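Local atomic coordinates of 3-oxoacyl-[acyl-carrier-protein] synthase 3 (Pseudomonas aeruginosa, PDB entry 2X3E), a protein that probably catalyses the first condensation of bacterial fatty acid synthesis, joining acetyl-CoA and malonyl-ACP to give 3-oxobutanoyl-ACP, carbon dioxide and CoA. Residues Arg4-Gly12 / Val165-Ala176. The protein carries 1 engineered substitution. Numbering follows the deposited sequence.
Sequences RAAVVCGLG and VLRAGDAEEEGA
Val-7 sits at the middle of the contact, tied through its backbone to Arg-167 and enclosed by the chain that turns back from strand 160-169. Its N reaches Arg-167 O at 2.8 Å, in the carbonyl plane, and Arg-167 N returns to Val-7 O. Two pairs along, past the non-hydrogen-bonded Ala-6 and Ala-168, Ala-5 and Gly-169 exchange a second couple of bonds. With CG1 anti to its backbone N (chi1 173°), Val-7 lays that methyl against Glu-174 O, 3.6 Å away, and over the centre of one face of the Arg-167 guanidinium; CG2 packs on Gly-169 CA and Ala-176. The guanidinium is held end-on by Glu-173: NH2 meets OE2 at 2.6 Å in a salt bridge, while NH1 bonds to OE1 and to Ala-168 O. Glu-173 OE1 also accepts Asp-170 N on its anti lone pair, so one carboxylate clamps the type I turn 170-173 to the strand it leaves. A type II turn follows, and Gly-175 O takes the N-H of Val-8 at 2.9 Å, almost straight at 171°. Beyond the non-hydrogen-bonded pair Val-8 and Leu-166, whose CG2 and CD2 meet at 3.6 Å, Cys-9 and Gly-10 both face Val-165 in a classic beta bulge; there Cys-9 SG touches Val-165 CG1 at 3.5 Å. The Arg-4 end is looser and exposed: Ala-168 CB lies off-centre over one guanidinium face, Asp-132 and Ile-126 O hold the group's nitrogens, and a water accepts from Arg-4 N at 2.7 Å. Helix 114-127 covers Leu-166 and Ala-168, whereas Val-8 touches Leu-321 of strand 315-322. Strand 5-14 closes one five-stranded sheet against 160-169, and its backbone also bonds to the returning chain at Gly-175 and Leu-177, where strand 177-184 of the second sheet begins; the two sheets belong to the layered core of the thiolase fold.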
ATOM      1  N   ARG A   4     -24.499   0.253  -2.760  1.00 27.54           N
ATOM      2  CA  ARG A   4     -23.472   1.215  -3.254  1.00 25.83           C
ATOM      3  C   ARG A   4     -22.273   0.489  -3.878  1.00 24.20           C
ATOM      4  O   ARG A   4     -21.492  -0.181  -3.186  1.00 24.88           O
ATOM      5  CB  ARG A   4     -23.028   2.137  -2.119  1.00 26.73           C
ATOM      6  CG  ARG A   4     -22.279   3.369  -2.579  1.00 26.36           C
ATOM      7  CD  ARG A   4     -22.119   4.370  -1.442  1.00 28.32           C
ATOM      8  NE  ARG A   4     -20.830   5.058  -1.534  1.00 27.85           N
ATOM      9  CZ  ARG A   4     -20.648   6.332  -1.877  1.00 26.39           C
ATOM     10  NH1 ARG A   4     -21.672   7.132  -2.159  1.00 25.55           N
ATOM     11  NH2 ARG A   4     -19.416   6.814  -1.928  1.00 25.66           N
ATOM     12  N   ALA A   5     -22.143   0.622  -5.197  1.00 21.91           N
ATOM     13  CA  ALA A   5     -21.091  -0.047  -5.950  1.00 20.06           C
ATOM     14  C   ALA A   5     -20.007   0.944  -6.356  1.00 18.50           C
ATOM     15  O   ALA A   5     -20.195   2.162  -6.291  1.00 17.48           O
ATOM     16  CB  ALA A   5     -21.677  -0.712  -7.188  1.00 19.77           C
ATOM     17  N   ALA A   6     -18.870   0.398  -6.774  1.00 17.04           N
ATOM     18  CA  ALA A   6     -17.808   1.172  -7.394  1.00 16.19           C
ATOM     19  C   ALA A   6     -17.844   0.892  -8.884  1.00 15.60           C
ATOM     20  O   ALA A   6     -17.756  -0.264  -9.290  1.00 15.69           O
ATOM     21  CB  ALA A   6     -16.464   0.771  -6.821  1.00 16.09           C
ATOM     22  N   VAL A   7     -17.960   1.950  -9.687  1.00 15.27           N
ATOM     23  CA  VAL A   7     -18.150   1.838 -11.128  1.00 15.31           C
ATOM     24  C   VAL A   7     -16.982   2.435 -11.915  1.00 14.52           C
ATOM     25  O   VAL A   7     -16.609   3.588 -11.713  1.00 14.72           O
ATOM     26  CB  VAL A   7     -19.452   2.548 -11.553  1.00 15.84           C
ATOM     27  CG1 VAL A   7     -19.575   2.574 -13.065  1.00 16.48           C
ATOM     28  CG2 VAL A   7     -20.661   1.869 -10.918  1.00 16.99           C
ATOM     29  N   VAL A   8     -16.417   1.651 -12.828  1.00 14.68           N
ATOM     30  CA  VAL A   8     -15.379   2.156 -13.733  1.00 14.53           C
ATOM     31  C   VAL A   8     -16.011   3.175 -14.685  1.00 14.81           C
ATOM     32  O   VAL A   8     -17.031   2.893 -15.309  1.00 15.26           O
ATOM     33  CB  VAL A   8     -14.727   1.016 -14.559  1.00 14.01           C
ATOM     34  CG1 VAL A   8     -13.737   1.580 -15.575  1.00 14.66           C
ATOM     35  CG2 VAL A   8     -14.026   0.019 -13.639  1.00 14.80           C
ATOM     36  N   CYS A   9     -15.405   4.357 -14.791  1.00 15.29           N
ATOM     37  CA  CYS A   9     -15.932   5.411 -15.663  1.00 16.59           C
ATOM     38  C   CYS A   9     -14.867   6.180 -16.455  1.00 16.76           C
ATOM     39  O   CYS A   9     -15.202   7.111 -17.171  1.00 17.37           O
ATOM     40  CB  CYS A   9     -16.806   6.382 -14.855  1.00 17.33           C
ATOM     41  SG  CYS A   9     -15.974   7.254 -13.519  1.00 18.90           S
ATOM     42  N   GLY A  10     -13.603   5.760 -16.368  1.00 16.61           N
ATOM     43  CA  GLY A  10     -12.516   6.421 -17.092  1.00 16.84           C
ATOM     44  C   GLY A  10     -11.289   5.541 -17.194  1.00 16.43           C
ATOM     45  O   GLY A  10     -11.025   4.733 -16.303  1.00 15.96           O
ATOM     46  N   LEU A  11     -10.552   5.683 -18.296  1.00 16.54           N
ATOM     47  CA  LEU A  11      -9.326   4.920 -18.534  1.00 15.87           C
ATOM     48  C   LEU A  11      -8.300   5.827 -19.191  1.00 15.95           C
ATOM     49  O   LEU A  11      -8.633   6.618 -20.072  1.00 16.39           O
ATOM     50  CB  LEU A  11      -9.607   3.708 -19.435  1.00 16.00           C
ATOM     51  CG  LEU A  11      -8.428   2.801 -19.811  1.00 16.57           C
ATOM     52  CD1 LEU A  11      -7.952   1.996 -18.623  1.00 15.79           C
ATOM     53  CD2 LEU A  11      -8.813   1.876 -20.957  1.00 17.13           C
ATOM     54  N   GLY A  12      -7.054   5.712 -18.751  1.00 15.40           N
ATOM     55  CA  GLY A  12      -5.942   6.417 -19.374  1.00 15.85           C
ATOM     56  C   GLY A  12      -4.661   5.646 -19.157  1.00 15.34           C
ATOM     57  O   GLY A  12      -4.604   4.735 -18.331  1.00 15.19           O
ATOM     58  N   VAL A 165     -10.590   5.613 -13.468  1.00 15.16           N
ATOM     59  CA  VAL A 165     -11.405   6.399 -12.549  1.00 15.33           C
ATOM     60  C   VAL A 165     -12.590   5.530 -12.130  1.00 15.76           C
ATOM     61  O   VAL A 165     -13.233   4.899 -12.981  1.00 15.39           O
ATOM     62  CB  VAL A 165     -11.923   7.690 -13.210  1.00 15.88           C
ATOM     63  CG1 VAL A 165     -12.924   8.416 -12.300  1.00 15.38           C
ATOM     64  CG2 VAL A 165     -10.753   8.607 -13.580  1.00 16.05           C
ATOM     65  N   LEU A 166     -12.841   5.478 -10.823  1.00 16.01           N
ATOM     66  CA  LEU A 166     -14.002   4.797 -10.257  1.00 16.94           C
ATOM     67  C   LEU A 166     -14.909   5.834  -9.613  1.00 16.75           C
ATOM     68  O   LEU A 166     -14.428   6.821  -9.054  1.00 17.07           O
ATOM     69  CB  LEU A 166     -13.579   3.786  -9.193  1.00 17.15           C
ATOM     70  CG  LEU A 166     -12.701   2.613  -9.618  1.00 18.87           C
ATOM     71  CD1 LEU A 166     -12.120   1.924  -8.390  1.00 20.20           C
ATOM     72  CD2 LEU A 166     -13.494   1.627 -10.458  1.00 19.93           C
ATOM     73  N   ARG A 167     -16.217   5.624  -9.703  1.00 17.00           N
ATOM     74  CA  ARG A 167     -17.188   6.491  -9.028  1.00 17.34           C
ATOM     75  C   ARG A 167     -18.217   5.660  -8.281  1.00 17.33           C
ATOM     76  O   ARG A 167     -18.446   4.502  -8.613  1.00 17.13           O
ATOM     77  CB  ARG A 167     -17.909   7.394 -10.038  1.00 18.14           C
ATOM     78  CG  ARG A 167     -18.797   6.655 -11.039  1.00 18.80           C
ATOM     79  CD  ARG A 167     -19.713   7.619 -11.785  1.00 19.98           C
ATOM     80  NE  ARG A 167     -20.444   6.979 -12.876  1.00 21.23           N
ATOM     81  CZ  ARG A 167     -21.497   6.175 -12.735  1.00 22.16           C
ATOM     82  NH1 ARG A 167     -21.972   5.861 -11.531  1.00 22.24           N
ATOM     83  NH2 ARG A 167     -22.075   5.669 -13.818  1.00 22.92           N
ATOM     84  N   ALA A 168     -18.848   6.264  -7.282  1.00 17.77           N
ATOM     85  CA  ALA A 168     -20.003   5.657  -6.642  1.00 18.48           C
ATOM     86  C   ALA A 168     -21.114   5.463  -7.672  1.00 19.44           C
ATOM     87  O   ALA A 168     -21.348   6.326  -8.525  1.00 19.62           O
ATOM     88  CB  ALA A 168     -20.500   6.530  -5.482  1.00 18.77           C
ATOM     89  N   GLY A 169     -21.785   4.320  -7.596  1.00 19.96           N
ATOM     90  CA  GLY A 169     -22.885   4.016  -8.497  1.00 21.35           C
ATOM     91  C   GLY A 169     -23.741   2.883  -7.977  1.00 22.26           C
ATOM     92  O   GLY A 169     -23.700   2.559  -6.782  1.00 22.32           O
ATOM     93  N   ASP A 170     -24.535   2.304  -8.878  1.00 23.57           N
ATOM     94  CA  ASP A 170     -25.400   1.176  -8.539  0.50 24.33           C
ATOM     95  C   ASP A 170     -24.791  -0.105  -9.092  1.00 23.96           C
ATOM     96  O   ASP A 170     -24.113  -0.089 -10.122  1.00 23.87           O
ATOM     97  CB  ASP A 170     -26.812   1.383  -9.100  0.50 25.56           C
ATOM     98  CG  ASP A 170     -27.831   0.443  -8.478  0.50 27.04           C
ATOM     99  OD1 ASP A 170     -27.475  -0.278  -7.521  0.50 28.47           O
ATOM    100  OD2 ASP A 170     -28.989   0.422  -8.941  0.50 29.59           O
ATOM    101  N   ALA A 171     -25.046  -1.218  -8.409  1.00 24.31           N
ATOM    102  CA  ALA A 171     -24.511  -2.519  -8.819  1.00 24.25           C
ATOM    103  C   ALA A 171     -25.015  -2.990 -10.191  1.00 24.79           C
ATOM    104  O   ALA A 171     -24.381  -3.836 -10.810  1.00 24.19           O
ATOM    105  CB  ALA A 171     -24.810  -3.573  -7.760  1.00 24.79           C
ATOM    106  N   GLU A 172     -26.143  -2.449 -10.660  1.00 25.68           N
ATOM    107  CA  GLU A 172     -26.690  -2.812 -11.980  1.00 26.61           C
ATOM    108  C   GLU A 172     -26.102  -2.004 -13.156  1.00 25.84           C
ATOM    109  O   GLU A 172     -26.378  -2.314 -14.319  1.00 26.36           O
ATOM    110  CB  GLU A 172     -28.219  -2.716 -11.970  1.00 28.14           C
ATOM    111  CG  GLU A 172     -28.788  -1.297 -11.994  1.00 31.03           C
ATOM    112  CD  GLU A 172     -30.263  -1.245 -11.621  1.00 35.26           C
ATOM    113  OE1 GLU A 172     -30.935  -2.307 -11.626  1.00 38.38           O
ATOM    114  OE2 GLU A 172     -30.758  -0.134 -11.319  1.00 39.02           O
ATOM    115  N   GLU A 173     -25.294  -0.983 -12.862  1.00 24.42           N
ATOM    116  CA  GLU A 173     -24.650  -0.187 -13.916  1.00 23.73           C
ATOM    117  C   GLU A 173     -23.506  -0.948 -14.569  1.00 22.64           C
ATOM    118  O   GLU A 173     -22.728  -1.605 -13.882  1.00 21.85           O
ATOM    119  CB  GLU A 173     -24.079   1.114 -13.353  1.00 23.20           C
ATOM    120  CG  GLU A 173     -25.107   2.103 -12.894  1.00 24.64           C
ATOM    121  CD  GLU A 173     -24.480   3.417 -12.523  1.00 24.56           C
ATOM    122  OE1 GLU A 173     -24.178   3.619 -11.326  1.00 23.58           O
ATOM    123  OE2 GLU A 173     -24.255   4.234 -13.441  1.00 25.79           O
ATOM    124  N   GLU A 174     -23.389  -0.836 -15.892  1.00 22.23           N
ATOM    125  CA  GLU A 174     -22.190  -1.308 -16.573  1.00 21.56           C
ATOM    126  C   GLU A 174     -20.994  -0.679 -15.883  1.00 19.98           C
ATOM    127  O   GLU A 174     -21.018   0.514 -15.572  1.00 19.65           O
ATOM    128  CB  GLU A 174     -22.181  -0.889 -18.042  1.00 22.14           C
ATOM    129  CG  GLU A 174     -23.188  -1.609 -18.905  1.00 24.78           C
ATOM    130  CD  GLU A 174     -23.216  -1.086 -20.334  1.00 26.74           C
ATOM    131  OE1 GLU A 174     -22.590  -0.039 -20.616  1.00 28.34           O
ATOM    132  OE2 GLU A 174     -23.871  -1.723 -21.177  1.00 30.32           O
ATOM    133  N   GLY A 175     -19.965  -1.481 -15.631  1.00 18.41           N
ATOM    134  CA  GLY A 175     -18.717  -0.984 -15.050  1.00 17.45           C
ATOM    135  C   GLY A 175     -18.602  -1.186 -13.555  1.00 16.57           C
ATOM    136  O   GLY A 175     -17.529  -0.995 -12.986  1.00 16.40           O
ATOM    137  N   ALA A 176     -19.705  -1.557 -12.910  1.00 16.51           N
ATOM    138  CA  ALA A 176     -19.682  -1.883 -11.492  1.00 16.10           C
ATOM    139  C   ALA A 176     -18.844  -3.135 -11.261  1.00 15.67           C
ATOM    140  O   ALA A 176     -18.959  -4.119 -11.993  1.00 15.68           O
ATOM    141  CB  ALA A 176     -21.090  -2.086 -10.960  1.00 16.09           C
TER
HETATM  142  O   HOH W   1     -25.686  -1.132  -5.696  1.00 22.11           O
HETATM  143  O   HOH W   2     -26.305   1.077  -4.596  1.00 45.48           O